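Local coordinates for holo-[acyl-carrier-protein] synthase (Neisseria meningitidis FAM18, PDB 5SUV) that belongs to the 4'-phosphopantetheinyl transferase superfamily and, as a three-chain assembly, holds coenzyme A in pockets lined partly by a neighbouring subunit, at residues T8-K14 with E115-F121; I31-E36 with R53-K57; A71-I77 with F89-L95. One frame throughout, in Å; residues are numbered along the deposited sequence.

Interaction 1. Residues T8-K14 with E115-F121; sequences TDIVSLK and EDTVLAF
This is an antiparallel strand pairing between the N-terminal strand 3-12 and the C-terminal strand 117-125, continued at one end by a carboxylate that grips the start of helix 13-23. Asp9 with Ala120 and Val11 with Val118 are the hydrogen-bonded pairs, the latter joined by Val118 N to Val11 O at 2.8 Å, with the return bond from Val11 N to Val118 O. Thr8, Ile10 and Ser12 belong to non-hydrogen-bonded pairs and carry their side chains to the sheet face opposite that of Asp9 and Val11. The hydroxyl of Thr8, set anti to the backbone N (chi1 -169°), donates to Ala120 O at 3.2 Å, a carbonyl that also accepts from Asp9 N. The same OG1 sits over the centre of the Phe121 ring, 3.8 Å above its plane. Asp9, on the helix-covered face, lines the coenzyme A pocket. Beyond the ladder, Asp116 takes three bonds: its carbonyl receives Leu13 N, OD1 offers its syn lone pair to Lys14 N at 3.0 Å, and OD2 accepts from Ser12 OG at 2.6 Å, also on the syn side. Two such grips fix the carboxylate's rotation, and its charge would suit the helix dipole. Leu13 CD2 meets Val118 CG2 at 3.6 Å, the side chains crossing at about a right angle. The face with Ile10 and Leu119 turns to the other two subunits, where Phe121 meets its counterparts. Val11, Leu13 and Val118 press on helix 46-63, and Leu119 and Phe121 bond onward through their backbones to strand 106-114.

Interaction 2. Residues I31-E36 with R53-K57; sequences ILTPEE and RFAAK
Residues 31-36 leave one helix at Leu32 and enter helix 34-39 through Thr33, while 53-57 is part of the long helix 46-63; the closest CA atoms, those of Ile31 and Phe54, are 6.6 Å apart, so side chains span the gap. Lys57 reaches across with its chain bent near the end (chi4 -102°), and NZ lands between Ile31 O at 2.9 Å and Glu36 OE1 at 2.8 Å, the carboxylate oxygen accepting on its syn lone pair. With Ile77 O and Phe74 O, this buried ammonium has four oxygens around its three N-H groups. Thr33 and Glu36 form a capping box at the start of helix 34-39: Glu36 N donates to Thr33 OG1, and Thr33 N returns a bond to Glu36 OE1 on its anti side. By tying down OE1, the cap probably steadies the carboxylate for the salt-bridge network. OE2 of Glu36 lies at the edge of the Arg53 guanidinium, 3.3 Å from Arg53 NE in a weak bond, the carboxylate and guanidinium planes 70° apart; Ile79 N is a further donor to it. Next to the charged groups, Ile31 CG2 touches the edge of the Phe54 ring at CD1, 3.9 Å away, and Leu32 CD2 rests against Arg53 CG.

Interaction 3. Residues A71-I77 with F89-L95; sequences AVSFRNI and FFYGPAL. With COA (coenzyme A), chain D.
Leu95 swings CG away from its own nitrogen (chi1 -179°) and sends its two methyls into the bend of residues 71-77, one toward each end; Ile77 answers with CG2 anti to its own N and CG1 beside it (chi1 -57°), so that the branches part to separate neighbours. Leu95 CD2 meets Ile77 CG1 at 3.6 Å, while Leu95 CD1 approaches Val72 CG2 at 4.0 Å. The other Ile77 branch, CG2, lies 3.7 Å from Phe89 CD1, the isoleucine running alongside the phenylalanine. Asn76 supplies the polar part of the contact. Its main-chain oxygen accepts from Gly92 N at 2.9 Å, just where strand 87-91 ends and Gly92 takes the N-cap position of helix 93-102. Its side chain turns back to the loop instead: ND2 donates to Ala71 O at 3.0 Å, nearly straight (165°) and within the amide plane, on a lone pair of the carbonyl. This tie closes the loop on itself around an inverse gamma turn centred on Val72, and it fixes the rotation of the amide, with Asn76 OD1 placed 3.6 Å from Gly92 CA. At the other end of the loop, Ala71 CB packs against Ala94 CB on the first turn of the helix. Phe74 faces elsewhere and belongs to the coenzyme A pocket, where the ligand's C5P lies at the edge of its ring. Ile77 and Tyr91, a non-hydrogen-bonded pair, sit at the open end of the hairpin, where strand 77-81 starts and strand 87-91 finishes. Phe60 of helix 46-63 underlies Val72, Ile77 and Leu95 and meets Phe89 edge-to-face, while Phe89 and Tyr91 reach on to strand 106-114.

How the interactions relate
From the N terminus, strand 3-12 opens interaction 1, which closes only when strand 117-125 returns about a hundred residues later, so it encloses both other contacts. Inside that loop, interaction 2 closes first, joining the 31-36 turn to helix 46-63; interaction 3 follows in series, bringing the loop at 71-77 to the start of helix 93-102. Neither crosses the other. Lys57 joins these two contacts in space, and Ile31 packs on Phe74 and Thr33 on Arg75 beside it. Ala55 and Phe54 of the same helix pack on Asp9 and Val11, making helix 46-63 the common partner, with interactions 1 and 3 on opposite sides of the chain's centre.

Interaction 1. Residues T8-K14 with E115-F121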
loop_
_atom_site.group_PDB
_atom_site.type_symbol
_atom_site.label_atom_id
_atom_site.label_comp_id
_atom_site.label_asym_id
_atom_site.label_seq_id
_atom_site.Cartn_x
_atom_site.Cartn_y
_atom_site.Cartn_z
ATOM N N THR A 8 2.117 -6.109 2.269
ATOM C CA THR A 8 0.845 -5.443 2.426
ATOM C C THR A 8 -0.174 -6.447 2.941
ATOM O O THR A 8 -0.030 -7.659 2.768
ATOM C CB THR A 8 0.376 -4.823 1.095
ATOM O OG1 THR A 8 -0.738 -3.973 1.331
ATOM C CG2 THR A 8 0.005 -5.914 0.102
ATOM N N ASP A 9 -1.211 -5.922 3.577
ATOM C CA ASP A 9 -2.293 -6.763 4.053
ATOM C C ASP A 9 -3.553 -5.913 4.130
ATOM O O ASP A 9 -3.502 -4.750 4.544
ATOM C CB ASP A 9 -1.944 -7.363 5.416
ATOM C CG ASP A 9 -2.629 -8.689 5.670
ATOM O OD1 ASP A 9 -2.630 -9.557 4.771
ATOM O OD2 ASP A 9 -3.153 -8.872 6.784
ATOM N N ILE A 10 -4.674 -6.492 3.711
ATOM C CA ILE A 10 -5.987 -5.909 3.960
ATOM C C ILE A 10 -6.784 -6.883 4.812
ATOM O O ILE A 10 -6.746 -8.100 4.596
ATOM C CB ILE A 10 -6.732 -5.551 2.656
ATOM C CG1 ILE A 10 -6.465 -6.598 1.582
ATOM C CG2 ILE A 10 -6.322 -4.151 2.201
ATOM C CD1 ILE A 10 -7.223 -6.353 0.286
ATOM N N VAL A 11 -7.461 -6.341 5.813
ATOM C CA VAL A 11 -8.157 -7.124 6.818
ATOM C C VAL A 11 -9.527 -6.510 7.021
ATOM O O VAL A 11 -9.643 -5.298 7.244
ATOM C CB VAL A 11 -7.391 -7.170 8.155
ATOM C CG1 VAL A 11 -8.226 -7.852 9.227
ATOM C CG2 VAL A 11 -6.070 -7.886 7.977
ATOM N N SER A 12 -10.552 -7.350 6.983
ATOM C CA SER A 12 -11.926 -6.928 7.213
ATOM C C SER A 12 -12.250 -7.017 8.698
ATOM O O SER A 12 -11.998 -8.047 9.331
ATOM C CB SER A 12 -12.880 -7.812 6.412
ATOM O OG SER A 12 -14.187 -7.724 6.939
ATOM N N LEU A 13 -12.779 -5.933 9.262
ATOM C CA LEU A 13 -13.253 -6.005 10.643
ATOM C C LEU A 13 -14.253 -7.142 10.828
ATOM O O LEU A 13 -14.248 -7.820 11.862
ATOM C CB LEU A 13 -13.882 -4.678 11.062
ATOM C CG LEU A 13 -13.007 -3.429 10.972
ATOM C CD1 LEU A 13 -13.804 -2.204 11.370
ATOM C CD2 LEU A 13 -11.779 -3.570 11.845
ATOM N N LYS A 14 -15.127 -7.359 9.845
ATOM C CA LYS A 14 -16.104 -8.438 9.960
ATOM C C LYS A 14 -15.414 -9.791 10.062
ATOM O O LYS A 14 -15.890 -10.686 10.771
ATOM C CB LYS A 14 -17.064 -8.409 8.771
ATOM C CG LYS A 14 -17.972 -7.186 8.741
ATOM C CD LYS A 14 -18.813 -7.143 7.471
ATOM C CE LYS A 14 -19.634 -5.864 7.385
ATOM N NZ LYS A 14 -20.532 -5.686 8.565
ATOM N N GLU A 115 -14.123 2.455 7.117
ATOM C CA GLU A 115 -15.292 1.575 7.196
ATOM C C GLU A 115 -14.807 0.210 7.663
ATOM O O GLU A 115 -14.207 0.118 8.747
ATOM C CB GLU A 115 -16.024 1.563 5.852
ATOM C CG GLU A 115 -16.524 2.897 5.367
ATOM C CD GLU A 115 -17.198 2.773 4.019
ATOM O OE1 GLU A 115 -18.060 1.881 3.869
ATOM O OE2 GLU A 115 -16.851 3.549 3.103
ATOM N N ASP A 116 -15.011 -0.850 6.893
ATOM C CA ASP A 116 -14.704 -2.207 7.290
ATOM C C ASP A 116 -13.275 -2.617 6.975
ATOM O O ASP A 116 -12.863 -3.699 7.394
ATOM C CB ASP A 116 -15.654 -3.177 6.580
ATOM C CG ASP A 116 -15.502 -4.600 7.065
ATOM O OD1 ASP A 116 -15.649 -4.823 8.281
ATOM O OD2 ASP A 116 -15.235 -5.490 6.235
ATOM N N THR A 117 -12.524 -1.803 6.245
ATOM C CA THR A 117 -11.236 -2.213 5.699
ATOM C C THR A 117 -10.108 -1.646 6.550
ATOM O O THR A 117 -10.029 -0.431 6.760
ATOM C CB THR A 117 -11.101 -1.747 4.250
ATOM O OG1 THR A 117 -12.135 -2.345 3.459
ATOM C CG2 THR A 117 -9.765 -2.146 3.670
ATOM N N VAL A 118 -9.232 -2.525 7.029
ATOM C CA VAL A 118 -7.986 -2.121 7.658
ATOM C C VAL A 118 -6.853 -2.480 6.715
ATOM O O VAL A 118 -6.841 -3.563 6.121
ATOM C CB VAL A 118 -7.781 -2.787 9.031
ATOM C CG1 VAL A 118 -6.452 -2.351 9.630
ATOM C CG2 VAL A 118 -8.911 -2.418 9.949
ATOM N N LEU A 119 -5.916 -1.564 6.559
ATOM C CA LEU A 119 -4.828 -1.712 5.609
ATOM C C LEU A 119 -3.489 -1.502 6.302
ATOM O O LEU A 119 -3.347 -0.592 7.123
ATOM C CB LEU A 119 -5.005 -0.709 4.478
ATOM C CG LEU A 119 -3.930 -0.529 3.429
ATOM C CD1 LEU A 119 -3.683 -1.843 2.755
ATOM C CD2 LEU A 119 -4.420 0.523 2.441
ATOM N N ALA A 120 -2.508 -2.340 5.954
ATOM C CA ALA A 120 -1.142 -2.205 6.445
ATOM C C ALA A 120 -0.157 -2.293 5.284
ATOM O O ALA A 120 -0.313 -3.119 4.380
ATOM C CB ALA A 120 -0.804 -3.287 7.499
ATOM N N PHE A 121 0.858 -1.433 5.321
ATOM C CA PHE A 121 1.994 -1.469 4.409
ATOM C C PHE A 121 3.277 -1.522 5.234
ATOM O O PHE A 121 3.400 -0.814 6.235
ATOM C CB PHE A 121 2.062 -0.239 3.504
ATOM C CG PHE A 121 1.125 -0.269 2.336
ATOM C CD1 PHE A 121 -0.228 -0.036 2.504
ATOM C CD2 PHE A 121 1.611 -0.484 1.057
ATOM C CE1 PHE A 121 -1.085 -0.043 1.418
ATOM C CE2 PHE A 121 0.759 -0.491 -0.035
ATOM C CZ PHE A 121 -0.596 -0.268 0.145
#

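Interaction 2. Residues I31-E36 with R53-K57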
loop_
_atom_site.group_PDB
_atom_site.type_symbol
_atom_site.label_atom_id
_atom_site.label_comp_id
_atom_site.label_asym_id
_atom_site.label_seq_id
_atom_site.Cartn_x
_atom_site.Cartn_y
_atom_site.Cartn_z
ATOM N N ILE A 31 -2.730 -14.186 18.266
ATOM C CA ILE A 31 -2.233 -13.153 17.361
ATOM C C ILE A 31 -1.393 -12.112 18.085
ATOM O O ILE A 31 -0.442 -11.567 17.516
ATOM C CB ILE A 31 -3.407 -12.460 16.644
ATOM C CG1 ILE A 31 -4.257 -13.491 15.911
ATOM C CG2 ILE A 31 -2.894 -11.398 15.686
ATOM C CD1 ILE A 31 -3.513 -14.370 14.988
ATOM N N LEU A 32 -1.731 -11.821 19.334
ATOM C CA LEU A 32 -1.062 -10.756 20.066
ATOM C C LEU A 32 0.159 -11.298 20.800
ATOM O O LEU A 32 0.175 -12.454 21.233
ATOM C CB LEU A 32 -1.998 -10.118 21.080
ATOM C CG LEU A 32 -3.292 -9.544 20.509
ATOM C CD1 LEU A 32 -4.105 -8.950 21.630
ATOM C CD2 LEU A 32 -2.984 -8.507 19.416
ATOM N N THR A 33 1.175 -10.445 20.944
ATOM C CA THR A 33 2.319 -10.801 21.779
ATOM C C THR A 33 1.921 -10.736 23.249
ATOM O O THR A 33 0.958 -10.058 23.610
ATOM C CB THR A 33 3.508 -9.864 21.546
ATOM O OG1 THR A 33 3.240 -8.575 22.120
ATOM C CG2 THR A 33 3.810 -9.692 20.077
ATOM N N PRO A 34 2.668 -11.417 24.126
ATOM C CA PRO A 34 2.391 -11.295 25.566
ATOM C C PRO A 34 2.255 -9.856 26.030
ATOM O O PRO A 34 1.415 -9.563 26.887
ATOM C CB PRO A 34 3.602 -11.985 26.209
ATOM C CG PRO A 34 4.094 -12.928 25.181
ATOM C CD PRO A 34 3.826 -12.280 23.852
ATOM N N GLU A 35 3.039 -8.937 25.460
ATOM C CA GLU A 35 2.957 -7.534 25.852
ATOM C C GLU A 35 1.634 -6.926 25.413
ATOM O O GLU A 35 0.927 -6.293 26.209
ATOM C CB GLU A 35 4.121 -6.748 25.241
ATOM C CG GLU A 35 5.506 -7.201 25.685
ATOM C CD GLU A 35 6.026 -8.413 24.926
ATOM O OE1 GLU A 35 5.391 -8.838 23.939
ATOM O OE2 GLU A 35 7.081 -8.951 25.328
ATOM N N GLU A 36 1.283 -7.104 24.141
ATOM C CA GLU A 36 0.020 -6.575 23.647
ATOM C C GLU A 36 -1.156 -7.207 24.372
ATOM O O GLU A 36 -2.186 -6.558 24.584
ATOM C CB GLU A 36 -0.102 -6.822 22.151
ATOM C CG GLU A 36 0.864 -6.034 21.304
ATOM C CD GLU A 36 0.908 -6.548 19.890
ATOM O OE1 GLU A 36 0.681 -7.756 19.683
ATOM O OE2 GLU A 36 1.172 -5.749 18.988
ATOM N N ARG A 53 -3.382 -5.007 14.393
ATOM C CA ARG A 53 -2.257 -5.877 14.723
ATOM C C ARG A 53 -2.163 -7.035 13.740
ATOM O O ARG A 53 -1.078 -7.352 13.245
ATOM C CB ARG A 53 -2.385 -6.391 16.164
ATOM C CG ARG A 53 -2.420 -5.319 17.242
ATOM C CD ARG A 53 -1.352 -4.273 17.041
ATOM N NE ARG A 53 -1.087 -3.475 18.244
ATOM C CZ ARG A 53 -1.833 -2.458 18.661
ATOM N NH1 ARG A 53 -2.923 -2.099 17.997
ATOM N NH2 ARG A 53 -1.489 -1.794 19.749
ATOM N N PHE A 54 -3.295 -7.659 13.420
ATOM C CA PHE A 54 -3.295 -8.771 12.479
ATOM C C PHE A 54 -2.761 -8.328 11.121
ATOM O O PHE A 54 -1.896 -8.991 10.538
ATOM C CB PHE A 54 -4.711 -9.344 12.367
ATOM C CG PHE A 54 -4.803 -10.621 11.596
ATOM C CD1 PHE A 54 -4.224 -11.777 12.070
ATOM C CD2 PHE A 54 -5.484 -10.667 10.390
ATOM C CE1 PHE A 54 -4.300 -12.957 11.355
ATOM C CE2 PHE A 54 -5.564 -11.845 9.672
ATOM C CZ PHE A 54 -4.984 -12.997 10.167
ATOM N N ALA A 55 -3.243 -7.190 10.609
ATOM C CA ALA A 55 -2.763 -6.733 9.307
ATOM C C ALA A 55 -1.278 -6.387 9.360
ATOM O O ALA A 55 -0.524 -6.716 8.442
ATOM C CB ALA A 55 -3.552 -5.517 8.824
ATOM N N ALA A 56 -0.850 -5.704 10.422
ATOM C CA ALA A 56 0.542 -5.277 10.518
ATOM C C ALA A 56 1.473 -6.477 10.631
ATOM O O ALA A 56 2.545 -6.501 10.023
ATOM C CB ALA A 56 0.714 -4.350 11.721
ATOM N N LYS A 57 1.083 -7.479 11.410
ATOM C CA LYS A 57 1.928 -8.663 11.529
ATOM C C LYS A 57 1.975 -9.436 10.218
ATOM O O LYS A 57 3.033 -9.918 9.803
ATOM C CB LYS A 57 1.417 -9.541 12.660
ATOM C CG LYS A 57 1.411 -8.832 13.999
ATOM C CD LYS A 57 0.592 -9.596 15.020
ATOM C CE LYS A 57 0.398 -8.795 16.314
ATOM N NZ LYS A 57 1.318 -9.261 17.406
#

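Interaction 3. Residues A71-I77 with F89-L95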
loop_
_atom_site.group_PDB
_atom_site.type_symbol
_atom_site.label_atom_id
_atom_site.label_comp_id
_atom_site.label_asym_id
_atom_site.label_seq_id
_atom_site.Cartn_x
_atom_site.Cartn_y
_atom_site.Cartn_z
ATOM N N ALA A 71 10.682 -17.852 13.775
ATOM C CA ALA A 71 10.641 -16.739 14.712
ATOM C C ALA A 71 9.817 -15.584 14.186
ATOM O O ALA A 71 9.475 -14.687 14.958
ATOM C CB ALA A 71 12.061 -16.254 15.025
ATOM N N VAL A 72 9.503 -15.582 12.892
ATOM C CA VAL A 72 8.618 -14.578 12.326
ATOM C C VAL A 72 7.205 -15.031 12.654
ATOM O O VAL A 72 6.518 -15.626 11.813
ATOM C CB VAL A 72 8.830 -14.420 10.806
ATOM C CG1 VAL A 72 7.964 -13.306 10.251
ATOM C CG2 VAL A 72 10.278 -14.116 10.501
ATOM N N SER A 73 6.769 -14.752 13.878
ATOM C CA SER A 73 5.496 -15.223 14.400
ATOM C C SER A 73 4.673 -14.061 14.942
ATOM O O SER A 73 5.190 -12.986 15.269
ATOM C CB SER A 73 5.706 -16.263 15.495
ATOM O OG SER A 73 6.462 -15.720 16.562
ATOM N N PHE A 74 3.364 -14.298 15.053
ATOM C CA PHE A 74 2.500 -13.286 15.643
ATOM C C PHE A 74 2.978 -12.897 17.030
ATOM O O PHE A 74 2.909 -11.722 17.408
ATOM C CB PHE A 74 1.064 -13.794 15.710
ATOM C CG PHE A 74 0.439 -13.997 14.364
ATOM C CD1 PHE A 74 0.058 -12.920 13.595
ATOM C CD2 PHE A 74 0.226 -15.270 13.883
ATOM C CE1 PHE A 74 -0.537 -13.110 12.352
ATOM C CE2 PHE A 74 -0.361 -15.469 12.648
ATOM C CZ PHE A 74 -0.735 -14.392 11.878
ATOM N N ARG A 75 3.453 -13.870 17.806
ATOM C CA ARG A 75 3.833 -13.596 19.186
ATOM C C ARG A 75 5.182 -12.902 19.316
ATOM O O ARG A 75 5.509 -12.446 20.423
ATOM C CB ARG A 75 3.864 -14.884 20.009
ATOM C CG ARG A 75 2.500 -15.411 20.374
ATOM C CD ARG A 75 2.618 -16.526 21.395
ATOM N NE ARG A 75 1.312 -17.064 21.761
ATOM C CZ ARG A 75 0.657 -17.994 21.069
ATOM N NH1 ARG A 75 1.176 -18.501 19.958
ATOM N NH2 ARG A 75 -0.525 -18.417 21.489
ATOM N N ASN A 76 5.932 -12.765 18.215
ATOM C CA ASN A 76 7.197 -12.047 18.208
ATOM C C ASN A 76 7.123 -10.699 17.507
ATOM O O ASN A 76 8.084 -9.929 17.592
ATOM C CB ASN A 76 8.304 -12.885 17.533
ATOM C CG ASN A 76 8.964 -13.879 18.491
ATOM O OD1 ASN A 76 8.852 -13.759 19.717
ATOM N ND2 ASN A 76 9.626 -14.875 17.932
ATOM N N ILE A 77 6.028 -10.390 16.816
ATOM C CA ILE A 77 5.900 -9.146 16.058
ATOM C C ILE A 77 4.936 -8.247 16.824
ATOM O O ILE A 77 3.719 -8.447 16.773
ATOM C CB ILE A 77 5.383 -9.389 14.641
ATOM C CG1 ILE A 77 6.266 -10.361 13.850
ATOM C CG2 ILE A 77 5.238 -8.051 13.924
ATOM C CD1 ILE A 77 5.519 -10.972 12.673
ATOM N N PHE A 89 7.316 -1.178 14.961
ATOM C CA PHE A 89 7.432 -2.559 15.421
ATOM C C PHE A 89 8.374 -2.676 16.608
ATOM O O PHE A 89 9.371 -1.953 16.696
ATOM C CB PHE A 89 7.951 -3.462 14.302
ATOM C CG PHE A 89 6.978 -3.686 13.192
ATOM C CD1 PHE A 89 5.829 -4.425 13.403
ATOM C CD2 PHE A 89 7.223 -3.174 11.928
ATOM C CE1 PHE A 89 4.938 -4.643 12.372
ATOM C CE2 PHE A 89 6.331 -3.392 10.886
ATOM C CZ PHE A 89 5.201 -4.128 11.105
ATOM N N PHE A 90 8.056 -3.602 17.512
ATOM C CA PHE A 90 9.008 -4.108 18.493
ATOM C C PHE A 90 8.993 -5.628 18.392
ATOM O O PHE A 90 8.047 -6.219 17.865
ATOM C CB PHE A 90 8.688 -3.607 19.911
ATOM C CG PHE A 90 7.483 -4.242 20.533
ATOM C CD1 PHE A 90 7.593 -5.452 21.197
ATOM C CD2 PHE A 90 6.248 -3.612 20.491
ATOM C CE1 PHE A 90 6.492 -6.034 21.782
ATOM C CE2 PHE A 90 5.142 -4.189 21.090
ATOM C CZ PHE A 90 5.263 -5.403 21.722
ATOM N N TYR A 91 10.083 -6.265 18.823
ATOM C CA TYR A 91 10.314 -7.654 18.480
ATOM C C TYR A 91 10.608 -8.482 19.716
ATOM O O TYR A 91 11.254 -8.014 20.659
ATOM C CB TYR A 91 11.485 -7.801 17.506
ATOM C CG TYR A 91 11.356 -6.906 16.329
ATOM C CD1 TYR A 91 10.326 -7.094 15.434
ATOM C CD2 TYR A 91 12.253 -5.879 16.104
ATOM C CE1 TYR A 91 10.182 -6.277 14.344
ATOM C CE2 TYR A 91 12.121 -5.056 14.986
ATOM C CZ TYR A 91 11.083 -5.257 14.129
ATOM O OH TYR A 91 10.935 -4.446 13.016
ATOM N N GLY A 92 10.127 -9.720 19.685
ATOM C CA GLY A 92 10.563 -10.724 20.631
ATOM C C GLY A 92 12.017 -11.041 20.348
ATOM O O GLY A 92 12.500 -10.880 19.228
ATOM N N PRO A 93 12.750 -11.485 21.367
ATOM C CA PRO A 93 14.212 -11.582 21.218
ATOM C C PRO A 93 14.653 -12.486 20.076
ATOM O O PRO A 93 15.655 -12.193 19.405
ATOM C CB PRO A 93 14.666 -12.099 22.600
ATOM C CG PRO A 93 13.448 -12.681 23.222
ATOM C CD PRO A 93 12.279 -11.911 22.690
ATOM N N ALA A 94 13.944 -13.577 19.817
ATOM C CA ALA A 94 14.383 -14.464 18.750
ATOM C C ALA A 94 14.253 -13.787 17.395
ATOM O O ALA A 94 15.051 -14.039 16.486
ATOM C CB ALA A 94 13.572 -15.742 18.758
ATOM N N LEU A 95 13.219 -12.960 17.230
ATOM C CA LEU A 95 13.051 -12.235 15.969
ATOM C C LEU A 95 14.088 -11.122 15.824
ATOM O O LEU A 95 14.623 -10.913 14.728
ATOM C CB LEU A 95 11.620 -11.673 15.862
ATOM C CG LEU A 95 11.261 -10.897 14.586
ATOM C CD1 LEU A 95 11.599 -11.696 13.341
ATOM C CD2 LEU A 95 9.767 -10.516 14.604
HETATM N N1A COA D . 6.669 -13.848 1.582
HETATM C C2A COA D . 5.934 -12.817 1.105
HETATM N N3A COA D . 4.693 -12.873 0.641
HETATM C C4A COA D . 4.129 -14.132 0.655
HETATM C C5A COA D . 4.765 -15.329 1.118
HETATM C C6A COA D . 6.079 -15.083 1.580
HETATM N N6A COA D . 6.796 -16.054 2.006
HETATM N N7A COA D . 3.991 -16.379 1.005
HETATM C C8A COA D . 2.899 -15.861 0.488
HETATM N N9A COA D . 2.938 -14.527 0.271
HETATM C C1B COA D . 1.916 -13.632 -0.336
HETATM C C2B COA D . 1.522 -14.193 -1.779
HETATM O O2B COA D . 1.553 -13.208 -2.727
HETATM C C3B COA D . 0.063 -14.662 -1.455
HETATM O O3B COA D . -0.767 -14.546 -2.460
HETATM P P3B COA D . -0.453 -15.506 -3.913
HETATM O O7A COA D . -0.043 -16.730 -3.432
HETATM O O8A COA D . 0.620 -14.726 -4.605
HETATM O O9A COA D . -1.768 -15.478 -4.507
HETATM C C4B COA D . -0.293 -13.589 -0.414
HETATM O O4B COA D . 0.788 -13.568 0.439
HETATM C C5B COA D . -1.581 -13.855 0.369
HETATM O O5B COA D . -1.817 -12.752 1.160
HETATM P P1A COA D . -3.280 -12.713 1.825
HETATM O O1A COA D . -4.262 -12.757 0.825
HETATM O O2A COA D . -3.201 -11.648 2.873
HETATM O O3A COA D . -3.300 -14.266 2.411
HETATM P P2A COA D . -3.283 -14.583 3.958
HETATM O O4A COA D . -3.422 -15.980 4.004
HETATM O O5A COA D . -4.129 -13.602 4.718
HETATM O O6A COA D . -1.710 -14.271 4.560
HETATM C CBP COA D . 0.424 -15.251 4.899
HETATM C CCP COA D . -0.791 -14.996 3.946
HETATM C CDP COA D . 1.670 -15.117 4.096
HETATM C CEP COA D . 0.514 -14.330 6.087
HETATM C CAP COA D . 0.277 -16.645 5.377
HETATM O OAP COA D . 0.398 -17.519 4.306
HETATM C C9P COA D . 1.297 -17.043 6.398
HETATM O O9P COA D . 2.428 -17.187 6.088
HETATM N N8P COA D . 0.902 -17.282 7.696
HETATM C C7P COA D . -0.460 -17.152 8.131
HETATM C C6P COA D . -0.802 -18.390 8.977
HETATM C C5P COA D . -1.689 -17.943 10.082
HETATM O O5P COA D . -1.308 -17.832 11.206
HETATM N N4P COA D . -3.008 -17.658 9.770
HETATM C C3P COA D . -3.900 -17.160 10.821
HETATM C C2P COA D . -4.063 -18.147 11.945
HETATM S S1P COA D . -4.968 -17.311 13.233
#